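PDB 1T3Q: quinoline 2-oxidoreductase small subunit from Pseudomonas putida, which carries the two [2Fe-2S] clusters of a molybdenum hydroxylase that oxidises quinoline, probably passing electrons from the molybdenum centre towards FAD. Local coordinates for residues P128-V133 and I150-T155; I58-A63 and C78-V83; R21-E26 and E37-T42; M10-T15 and V73-C78. All blocks are in the same frame, centred on the assembly; numbering follows the deposited sequence.

Contact 1. Residues P128-V133 and I150-T155; sequences PSRDEV and IIDAIT
In the helical C-terminal [2Fe-2S] domain, the start of helix 130-136 packs against the last turn of helix 148-154, with Arg130 reaching across to Asp152. The guanidinium meets OD2 of Asp152 at its edge: Arg130 NH1 donates to it at 2.7 Å, nearly in the guanidinium plane. OD2 takes both donors, the weaker from Arg130 NH2, and the guanidinium and carboxylate planes stand 48° apart. A bend at chi3 (68°) curls the arginine over Ile151, whose CG2 lies above the centre of one guanidinium face, 3.6 Å from Arg130 CZ. A water accepts from Arg130 NH1 and donates to Thr155 OG1, which in turn donates to Ile151 O at 2.8 Å; Thr155 N reaches that carbonyl from the opposite face of its plane. Deeper in, CG1 of Val133 touches CD1 of both Ile154 (3.6 Å) and Ile151 (3.7 Å), and its CG2 meets the methyl of Thr155. A capping box starts the first helix, Glu132 N donating to Ser129 OG and Ser129 N to Glu132 OE2. A leucine in place of Arg130 would probably leave Asp152 without its cationic mate and cut the water link to Thr155. Arg130 NH2 also forms a salt bridge with Asp721 of the large subunit, so the same side chain ties this helix pair to another chain. Helix 111-124 covers the inner side through Ile121 and Leu122 on Pro128 and Ala118 on Ile154, while Phe99 of helix 94-101 packs on Ala153.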
# COMPACT_ATOMS: atom_id res chain seq x y z
N PRO A 128 -6.00 35.27 24.25
CA PRO A 128 -5.51 34.94 25.59
C PRO A 128 -4.06 35.37 25.73
O PRO A 128 -3.36 35.51 24.74
CB PRO A 128 -5.67 33.42 25.63
CG PRO A 128 -5.40 33.02 24.22
CD PRO A 128 -6.18 34.06 23.43
N SER A 129 -3.62 35.61 26.96
CA SER A 129 -2.24 36.01 27.20
C SER A 129 -1.38 34.75 27.07
O SER A 129 -1.90 33.64 27.14
CB SER A 129 -2.10 36.58 28.61
OG SER A 129 -2.26 35.56 29.59
N ARG A 130 -0.08 34.93 26.89
CA ARG A 130 0.79 33.77 26.78
C ARG A 130 0.68 32.92 28.04
O ARG A 130 0.65 31.69 27.97
CB ARG A 130 2.25 34.21 26.56
CG ARG A 130 2.49 34.87 25.21
CD ARG A 130 3.96 35.23 25.02
NE ARG A 130 4.81 34.04 24.89
CZ ARG A 130 4.98 33.37 23.76
NH1 ARG A 130 4.37 33.77 22.65
NH2 ARG A 130 5.76 32.29 23.74
N ASP A 131 0.61 33.57 29.20
CA ASP A 131 0.49 32.85 30.47
C ASP A 131 -0.79 32.05 30.55
O ASP A 131 -0.79 30.92 31.05
CB ASP A 131 0.55 33.83 31.65
CG ASP A 131 1.97 34.18 32.04
OD1 ASP A 131 2.16 35.12 32.83
OD2 ASP A 131 2.90 33.49 31.56
N GLU A 132 -1.88 32.62 30.07
CA GLU A 132 -3.17 31.94 30.08
C GLU A 132 -3.11 30.71 29.18
O GLU A 132 -3.63 29.65 29.52
CB GLU A 132 -4.28 32.91 29.62
CG GLU A 132 -4.56 34.02 30.63
CD GLU A 132 -5.41 35.17 30.10
OE1 GLU A 132 -5.82 36.02 30.92
OE2 GLU A 132 -5.67 35.23 28.87
N VAL A 133 -2.47 30.85 28.02
CA VAL A 133 -2.35 29.73 27.10
C VAL A 133 -1.50 28.63 27.72
O VAL A 133 -1.88 27.46 27.70
CB VAL A 133 -1.74 30.16 25.75
CG1 VAL A 133 -1.59 28.95 24.83
CG2 VAL A 133 -2.65 31.20 25.08
N ILE A 150 4.12 26.74 20.04
CA ILE A 150 2.69 26.42 20.10
C ILE A 150 2.01 27.63 20.75
O ILE A 150 0.91 28.04 20.35
CB ILE A 150 2.42 25.15 20.94
CG1 ILE A 150 2.95 23.92 20.19
CG2 ILE A 150 0.93 25.00 21.20
CD1 ILE A 150 2.89 22.63 21.00
N ILE A 151 2.68 28.21 21.75
CA ILE A 151 2.14 29.38 22.44
C ILE A 151 2.11 30.52 21.41
O ILE A 151 1.15 31.28 21.34
CB ILE A 151 3.03 29.80 23.64
CG1 ILE A 151 3.23 28.62 24.59
CG2 ILE A 151 2.38 30.96 24.40
CD1 ILE A 151 1.95 28.03 25.16
N ASP A 152 3.17 30.62 20.62
CA ASP A 152 3.27 31.64 19.58
C ASP A 152 2.11 31.51 18.59
O ASP A 152 1.47 32.49 18.23
CB ASP A 152 4.57 31.51 18.79
CG ASP A 152 5.81 31.80 19.61
OD1 ASP A 152 6.91 31.49 19.12
OD2 ASP A 152 5.70 32.34 20.73
N ALA A 153 1.86 30.28 18.15
CA ALA A 153 0.81 30.01 17.18
C ALA A 153 -0.58 30.39 17.68
O ALA A 153 -1.35 31.02 16.95
CB ALA A 153 0.83 28.53 16.77
N ILE A 154 -0.89 30.01 18.91
CA ILE A 154 -2.21 30.29 19.49
C ILE A 154 -2.47 31.78 19.75
O ILE A 154 -3.62 32.23 19.68
CB ILE A 154 -2.40 29.51 20.81
CG1 ILE A 154 -2.33 28.01 20.51
CG2 ILE A 154 -3.73 29.88 21.46
CD1 ILE A 154 -2.24 27.13 21.75
N THR A 155 -1.42 32.54 20.03
CA THR A 155 -1.56 33.97 20.31
C THR A 155 -1.33 34.84 19.08
O THR A 155 -1.30 36.07 19.19
CB THR A 155 -0.60 34.43 21.42
OG1 THR A 155 0.75 34.07 21.08
CG2 THR A 155 -0.97 33.79 22.75
O HOH W 1 2.48 35.89 21.95

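Contact 2. Residues I58-A63 and C78-V83; sequences ILIDGA and CSIETV
Cys78 approaches strand 57-60 with its CB 3.8 Å from Ile60 CG2. Ser79 is gripped at both backbone ends by Asp61: its N donates to Asp61 OD1 at 2.9 Å, from above the carboxylate plane, and its O accepts a straight 2.7 Å bond from Asp61 N. Ile80 faces Ile60 in an antiparallel non-hydrogen-bonded pair, and its CG2 touches CD1 of Ile58 at 3.9 Å; Leu31 of helix 31-39 packs on all three isoleucines. Glu81 pairs with Leu59 through two backbone bonds, Glu81 N to Leu59 O at 2.9 Å and Leu59 N to Glu81 O at 3.3 Å. On this other face Glu81 OE1 lies 3.7 Å from Leu59 CD1 and 2.7 Å from a water that accepts from Gly62 N and contacts Ser79 O. Thr82 comes loosely against Ile58. These are inner strands of the beta-grasp (plant-type ferredoxin) fold, and the type I' turn Ile60-Ala63 leads the first into strand 63-66. The chemistry divides by face: isoleucines pack beneath helix 31-39, whereas on the Leu59 and Glu81 face a leucine methyl lies against a carboxylate oxygen, and Glu81 OE2 links the strand to helix 111-124 through a salt bridge with Arg119.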
# COMPACT_ATOMS: atom_id res chain seq x y z
N ILE A 58 -10.43 15.52 22.27
CA ILE A 58 -11.36 15.89 21.21
C ILE A 58 -12.43 16.78 21.84
O ILE A 58 -12.44 16.98 23.05
CB ILE A 58 -12.06 14.66 20.59
CG1 ILE A 58 -12.82 13.89 21.67
CG2 ILE A 58 -11.03 13.77 19.90
CD1 ILE A 58 -13.60 12.70 21.14
N LEU A 59 -13.32 17.33 21.03
CA LEU A 59 -14.38 18.17 21.58
C LEU A 59 -15.69 17.40 21.53
O LEU A 59 -16.07 16.87 20.49
CB LEU A 59 -14.52 19.48 20.79
CG LEU A 59 -13.31 20.41 20.72
CD1 LEU A 59 -13.65 21.64 19.89
CD2 LEU A 59 -12.89 20.82 22.11
N ILE A 60 -16.36 17.33 22.68
CA ILE A 60 -17.65 16.66 22.78
C ILE A 60 -18.63 17.74 23.23
O ILE A 60 -18.51 18.30 24.33
CB ILE A 60 -17.60 15.49 23.78
CG1 ILE A 60 -16.63 14.42 23.24
CG2 ILE A 60 -18.99 14.89 23.96
CD1 ILE A 60 -16.58 13.14 24.06
N ASP A 61 -19.58 18.05 22.36
CA ASP A 61 -20.56 19.09 22.61
C ASP A 61 -19.82 20.39 22.92
O ASP A 61 -20.18 21.13 23.83
CB ASP A 61 -21.49 18.70 23.76
CG ASP A 61 -22.29 17.46 23.45
OD1 ASP A 61 -22.70 17.30 22.28
OD2 ASP A 61 -22.52 16.65 24.37
N GLY A 62 -18.76 20.62 22.16
CA GLY A 62 -17.95 21.82 22.31
C GLY A 62 -16.92 21.85 23.41
O GLY A 62 -16.14 22.80 23.49
N ALA A 63 -16.88 20.82 24.25
CA ALA A 63 -15.93 20.80 25.36
C ALA A 63 -14.83 19.75 25.21
O ALA A 63 -15.10 18.60 24.86
CB ALA A 63 -16.68 20.57 26.66
N CYS A 78 -24.24 12.56 21.54
CA CYS A 78 -23.28 13.66 21.61
C CYS A 78 -22.82 14.14 20.24
O CYS A 78 -22.93 13.42 19.24
CB CYS A 78 -22.05 13.25 22.43
SG CYS A 78 -22.40 12.84 24.15
N SER A 79 -22.30 15.36 20.20
CA SER A 79 -21.77 15.95 18.98
C SER A 79 -20.26 15.97 19.15
O SER A 79 -19.73 16.69 19.99
CB SER A 79 -22.30 17.37 18.79
OG SER A 79 -21.70 17.98 17.66
N ILE A 80 -19.57 15.16 18.35
CA ILE A 80 -18.12 15.04 18.43
C ILE A 80 -17.37 15.74 17.30
O ILE A 80 -17.79 15.69 16.14
CB ILE A 80 -17.72 13.55 18.42
CG1 ILE A 80 -18.30 12.85 19.65
CG2 ILE A 80 -16.21 13.41 18.35
CD1 ILE A 80 -18.17 11.34 19.63
N GLU A 81 -16.26 16.38 17.65
CA GLU A 81 -15.43 17.08 16.68
C GLU A 81 -14.00 16.56 16.78
O GLU A 81 -13.36 16.70 17.82
CB GLU A 81 -15.42 18.58 16.96
CG GLU A 81 -16.70 19.30 16.60
CD GLU A 81 -16.65 20.75 17.04
OE1 GLU A 81 -16.94 21.02 18.23
OE2 GLU A 81 -16.31 21.62 16.21
N THR A 82 -13.51 15.94 15.71
CA THR A 82 -12.14 15.45 15.69
C THR A 82 -11.32 16.38 14.79
O THR A 82 -11.88 17.24 14.10
CB THR A 82 -12.05 14.00 15.15
OG1 THR A 82 -12.44 13.98 13.77
CG2 THR A 82 -12.96 13.08 15.95
N VAL A 83 -10.01 16.21 14.80
CA VAL A 83 -9.14 17.07 14.00
C VAL A 83 -9.50 17.05 12.51
O VAL A 83 -9.32 18.06 11.82
CB VAL A 83 -7.66 16.67 14.18
CG1 VAL A 83 -7.42 15.28 13.63
CG2 VAL A 83 -6.76 17.68 13.49
O HOH W 2 -18.05 19.14 19.88

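Contact 3. Residues R21-E26 and E37-T42; sequences RVFYVE and EVVGLT
Phe23 presents one face of its ring to Val39, whose CG2 sits over it at 4.1 Å from CD2. This is the helix-on-sheet packing of the beta-grasp (plant-type ferredoxin) fold: strand 19-25, outermost in the sheet within this chain, is covered by the end of helix 31-39. The phenylalanine CG lies between its backbone N and carbonyl carbon (chi1 53°), which swings the ring aside from Val38 and turns a face of it to Val39. CB of Phe23 remains beneath the neighbouring valine, 3.9 Å from Val38 CG1. That methyl also lies 3.7 Å from the carbonyl O of Tyr24, so one branch of Val38 rests on the strand backbone as well as on a side chain. Its other branch, CG2, crosses obliquely to CG1 of Val25 at 3.9 Å. The two valines thus divide the strand between them, Val38 taking Phe23 through Val25 and Val39 taking Phe23 and Arg21. No hydrogen bond joins the segments, and the contact is one of van der Waals packing, mostly between apolar branches. The helix runs out in a wider pi-type turn at 37-39, and Gly40 then leaves helical geometry with positive phi. Behind Phe23 lies Ile12 of strand 10-16, the neighbouring strand of the sheet, while Val25 also packs on Ala34 within the helix and on Ala72. At the partly exposed margin Arg21, bent at both chi2 and chi3, folds its guanidinium back over the helix end, where NH2 lies 3.8 Å from Val39 CG1.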
# COMPACT_ATOMS: atom_id res chain seq x y z
N ARG A 21 -23.85 10.09 12.68
CA ARG A 21 -23.25 8.79 12.42
C ARG A 21 -23.83 7.71 13.32
O ARG A 21 -24.36 7.99 14.40
CB ARG A 21 -21.73 8.86 12.64
CG ARG A 21 -21.00 9.88 11.78
CD ARG A 21 -21.18 9.61 10.29
NE ARG A 21 -20.54 8.37 9.87
CZ ARG A 21 -19.23 8.23 9.68
NH1 ARG A 21 -18.74 7.05 9.29
NH2 ARG A 21 -18.40 9.25 9.87
N VAL A 22 -23.73 6.48 12.86
CA VAL A 22 -24.21 5.33 13.60
C VAL A 22 -23.11 4.27 13.54
O VAL A 22 -22.74 3.83 12.45
CB VAL A 22 -25.50 4.74 12.99
CG1 VAL A 22 -25.90 3.49 13.74
CG2 VAL A 22 -26.62 5.77 13.05
N PHE A 23 -22.59 3.88 14.69
CA PHE A 23 -21.54 2.87 14.74
C PHE A 23 -21.79 1.85 15.84
O PHE A 23 -22.45 2.15 16.84
CB PHE A 23 -20.16 3.54 14.91
CG PHE A 23 -20.08 4.49 16.06
CD1 PHE A 23 -19.69 4.05 17.32
CD2 PHE A 23 -20.39 5.84 15.89
CE1 PHE A 23 -19.62 4.93 18.40
CE2 PHE A 23 -20.32 6.73 16.97
CZ PHE A 23 -19.94 6.28 18.22
N TYR A 24 -21.29 0.64 15.63
CA TYR A 24 -21.46 -0.44 16.59
C TYR A 24 -20.17 -0.71 17.34
O TYR A 24 -19.12 -0.88 16.74
CB TYR A 24 -21.94 -1.71 15.88
CG TYR A 24 -23.35 -1.59 15.38
CD1 TYR A 24 -23.66 -0.78 14.28
CD2 TYR A 24 -24.39 -2.25 16.02
CE1 TYR A 24 -24.97 -0.63 13.85
CE2 TYR A 24 -25.71 -2.10 15.60
CZ TYR A 24 -25.99 -1.29 14.52
OH TYR A 24 -27.29 -1.14 14.11
N VAL A 25 -20.27 -0.77 18.66
CA VAL A 25 -19.11 -0.99 19.51
C VAL A 25 -19.45 -1.79 20.75
O VAL A 25 -20.62 -1.88 21.15
CB VAL A 25 -18.50 0.35 19.97
CG1 VAL A 25 -17.93 1.10 18.78
CG2 VAL A 25 -19.56 1.19 20.68
N GLU A 26 -18.43 -2.37 21.36
CA GLU A 26 -18.60 -3.11 22.61
C GLU A 26 -18.35 -2.09 23.71
O GLU A 26 -17.59 -1.13 23.51
CB GLU A 26 -17.56 -4.23 22.74
CG GLU A 26 -17.67 -5.32 21.70
CD GLU A 26 -16.70 -6.44 21.96
OE1 GLU A 26 -15.48 -6.20 21.95
OE2 GLU A 26 -17.16 -7.58 22.20
N GLU A 37 -10.60 2.98 14.97
CA GLU A 37 -10.83 1.67 14.37
C GLU A 37 -12.22 1.33 13.84
O GLU A 37 -12.35 0.57 12.88
CB GLU A 37 -10.35 0.60 15.36
CG GLU A 37 -8.87 0.78 15.71
CD GLU A 37 -8.41 -0.00 16.93
OE1 GLU A 37 -7.20 0.06 17.25
OE2 GLU A 37 -9.24 -0.67 17.59
N VAL A 38 -13.27 1.89 14.44
CA VAL A 38 -14.61 1.59 13.96
C VAL A 38 -15.10 2.63 12.96
O VAL A 38 -15.61 2.29 11.90
CB VAL A 38 -15.62 1.49 15.12
CG1 VAL A 38 -17.02 1.23 14.58
CG2 VAL A 38 -15.21 0.36 16.07
N VAL A 39 -14.94 3.91 13.30
CA VAL A 39 -15.37 4.98 12.41
C VAL A 39 -14.33 5.25 11.32
O VAL A 39 -14.67 5.72 10.23
CB VAL A 39 -15.63 6.28 13.21
CG1 VAL A 39 -16.26 7.33 12.31
CG2 VAL A 39 -16.55 5.99 14.40
N GLY A 40 -13.07 4.95 11.60
CA GLY A 40 -12.02 5.15 10.61
C GLY A 40 -11.40 6.54 10.58
O GLY A 40 -10.86 6.95 9.57
N LEU A 41 -11.48 7.26 11.69
CA LEU A 41 -10.90 8.59 11.78
C LEU A 41 -9.67 8.47 12.69
O LEU A 41 -9.76 8.64 13.91
CB LEU A 41 -11.92 9.56 12.37
CG LEU A 41 -13.18 9.75 11.53
CD1 LEU A 41 -14.21 10.57 12.30
CD2 LEU A 41 -12.81 10.44 10.21
N THR A 42 -8.53 8.19 12.08
CA THR A 42 -7.30 8.01 12.84
C THR A 42 -6.57 9.28 13.25
O THR A 42 -5.46 9.22 13.78
CB THR A 42 -6.31 7.08 12.07
OG1 THR A 42 -6.06 7.61 10.77
CG2 THR A 42 -6.89 5.68 11.93

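Contact 4. Residues M10-T15 and V73-C78; sequences MRISAT and VQAEGC
Ser13 and Thr15 on strand 10-16 bond to the turn before strand 79-81: Gly77 N donates to Ser13 O at 2.8 Å, and Thr15 N donates to Cys78 O at 2.9 Å. Glu76 adds a side-chain bond, OE2 accepting from Ser13 N at 2.7 Å; the N-H points almost straight at the oxygen (177°) but arrives 36° out of the carboxylate plane. With CG anti to the backbone N, a bend at chi2 (71°) brings the carboxylate back to the strand at Ser13 N. A water donates to both OE2 and Arg11 O. A glutamine in place of Glu76 would probably weaken the grip on Ser13 N by removing the negative charge from its acceptor. Residues Ala75-Cys78 form a type II beta turn, which brings the chain alongside the first strand of the beta-grasp fold, with Gly77 at positive phi. On the buried side Ile12 CD1 lies 3.6 Å from Val73 CA, and Ile12 CG2 lies 4.3 Å from Ala75 CB. Ala14 CB lies against two carbonyl oxygens, 3.3 Å from Ala75 O and 3.4 Å from Cys78 O. At the partly exposed end Met10 SD lies 4.0 Å from Val73 CG1, and Tyr8 of the medium subunit packs on both residues.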
# COMPACT_ATOMS: atom_id res chain seq x y z
N MET A 10 -23.20 -2.65 20.70
CA MET A 10 -24.26 -1.68 20.92
C MET A 10 -24.29 -0.62 19.82
O MET A 10 -23.25 -0.12 19.38
CB MET A 10 -24.07 -1.01 22.28
CG MET A 10 -24.29 -1.95 23.46
SD MET A 10 -24.12 -1.12 25.05
CE MET A 10 -25.56 -0.06 25.04
N ARG A 11 -25.50 -0.29 19.37
CA ARG A 11 -25.71 0.70 18.32
C ARG A 11 -25.61 2.09 18.91
O ARG A 11 -26.47 2.50 19.70
CB ARG A 11 -27.09 0.49 17.69
CG ARG A 11 -27.42 1.46 16.57
CD ARG A 11 -28.72 1.05 15.88
NE ARG A 11 -29.06 1.92 14.75
CZ ARG A 11 -29.44 3.19 14.87
NH1 ARG A 11 -29.54 3.74 16.07
NH2 ARG A 11 -29.74 3.90 13.79
N ILE A 12 -24.57 2.82 18.54
CA ILE A 12 -24.37 4.17 19.06
C ILE A 12 -24.66 5.23 18.01
O ILE A 12 -24.18 5.16 16.89
CB ILE A 12 -22.93 4.36 19.59
CG1 ILE A 12 -22.63 3.29 20.65
CG2 ILE A 12 -22.77 5.76 20.17
CD1 ILE A 12 -23.62 3.26 21.80
N SER A 13 -25.46 6.21 18.41
CA SER A 13 -25.84 7.30 17.53
C SER A 13 -25.22 8.61 18.02
O SER A 13 -25.53 9.08 19.12
CB SER A 13 -27.37 7.42 17.49
OG SER A 13 -27.78 8.48 16.65
N ALA A 14 -24.35 9.19 17.20
CA ALA A 14 -23.70 10.44 17.56
C ALA A 14 -23.35 11.25 16.32
O ALA A 14 -23.23 10.71 15.22
CB ALA A 14 -22.42 10.16 18.36
N THR A 15 -23.21 12.56 16.48
CA THR A 15 -22.85 13.40 15.36
C THR A 15 -21.33 13.56 15.40
O THR A 15 -20.76 13.94 16.42
CB THR A 15 -23.52 14.78 15.45
OG1 THR A 15 -24.94 14.61 15.40
CG2 THR A 15 -23.09 15.66 14.30
N VAL A 73 -19.47 3.91 23.99
CA VAL A 73 -20.92 3.93 24.16
C VAL A 73 -21.42 5.22 24.83
O VAL A 73 -22.60 5.54 24.74
CB VAL A 73 -21.44 2.70 24.96
CG1 VAL A 73 -21.16 1.43 24.19
CG2 VAL A 73 -20.81 2.64 26.35
N GLN A 74 -20.53 5.96 25.47
CA GLN A 74 -20.93 7.21 26.11
C GLN A 74 -21.00 8.36 25.11
O GLN A 74 -21.27 9.50 25.48
CB GLN A 74 -19.99 7.56 27.26
CG GLN A 74 -20.13 6.62 28.45
CD GLN A 74 -19.15 6.91 29.56
OE1 GLN A 74 -17.94 6.95 29.35
NE2 GLN A 74 -19.67 7.10 30.77
N ALA A 75 -20.77 8.05 23.84
CA ALA A 75 -20.83 9.07 22.80
C ALA A 75 -22.28 9.25 22.34
O ALA A 75 -22.60 10.19 21.62
CB ALA A 75 -19.96 8.68 21.61
N GLU A 76 -23.14 8.33 22.77
CA GLU A 76 -24.55 8.37 22.40
C GLU A 76 -25.17 9.74 22.63
O GLU A 76 -25.08 10.31 23.72
CB GLU A 76 -25.34 7.32 23.19
CG GLU A 76 -26.86 7.37 22.95
CD GLU A 76 -27.25 6.88 21.56
OE1 GLU A 76 -28.33 7.26 21.08
OE2 GLU A 76 -26.48 6.11 20.96
N GLY A 77 -25.80 10.27 21.59
CA GLY A 77 -26.45 11.57 21.69
C GLY A 77 -25.53 12.77 21.77
O GLY A 77 -26.00 13.88 22.03
N CYS A 78 -24.24 12.56 21.54
CA CYS A 78 -23.28 13.66 21.61
C CYS A 78 -22.82 14.14 20.24
O CYS A 78 -22.93 13.42 19.24
CB CYS A 78 -22.05 13.25 22.43
SG CYS A 78 -22.40 12.84 24.15
O HOH W 3 -28.40 4.30 19.14

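How the contacts relate
Contacts 2, 3 and 4 share one sheet of the N-terminal cluster domain. Contact 4 runs directly into contact 2 through Cys78, which belongs to both, and Ile80 N lies 2.6 Å from Thr15 O, a probable hydrogen bond between neighbouring strands. Contact 3 is nested within the chain loop closed by contact 4; probable bonds from Arg21 N to Ala14 O and Met10 N to Val25 O, both 2.7 Å, join their strands. Contact 2 is near the first cluster, the side chain of Ile58 about 9 Å from it. Contact 1 stands apart in the second domain, its centre 22 Å from that of contact 2, with the side chain of Ile154 about 12 Å from a bound [2Fe-2S] cluster.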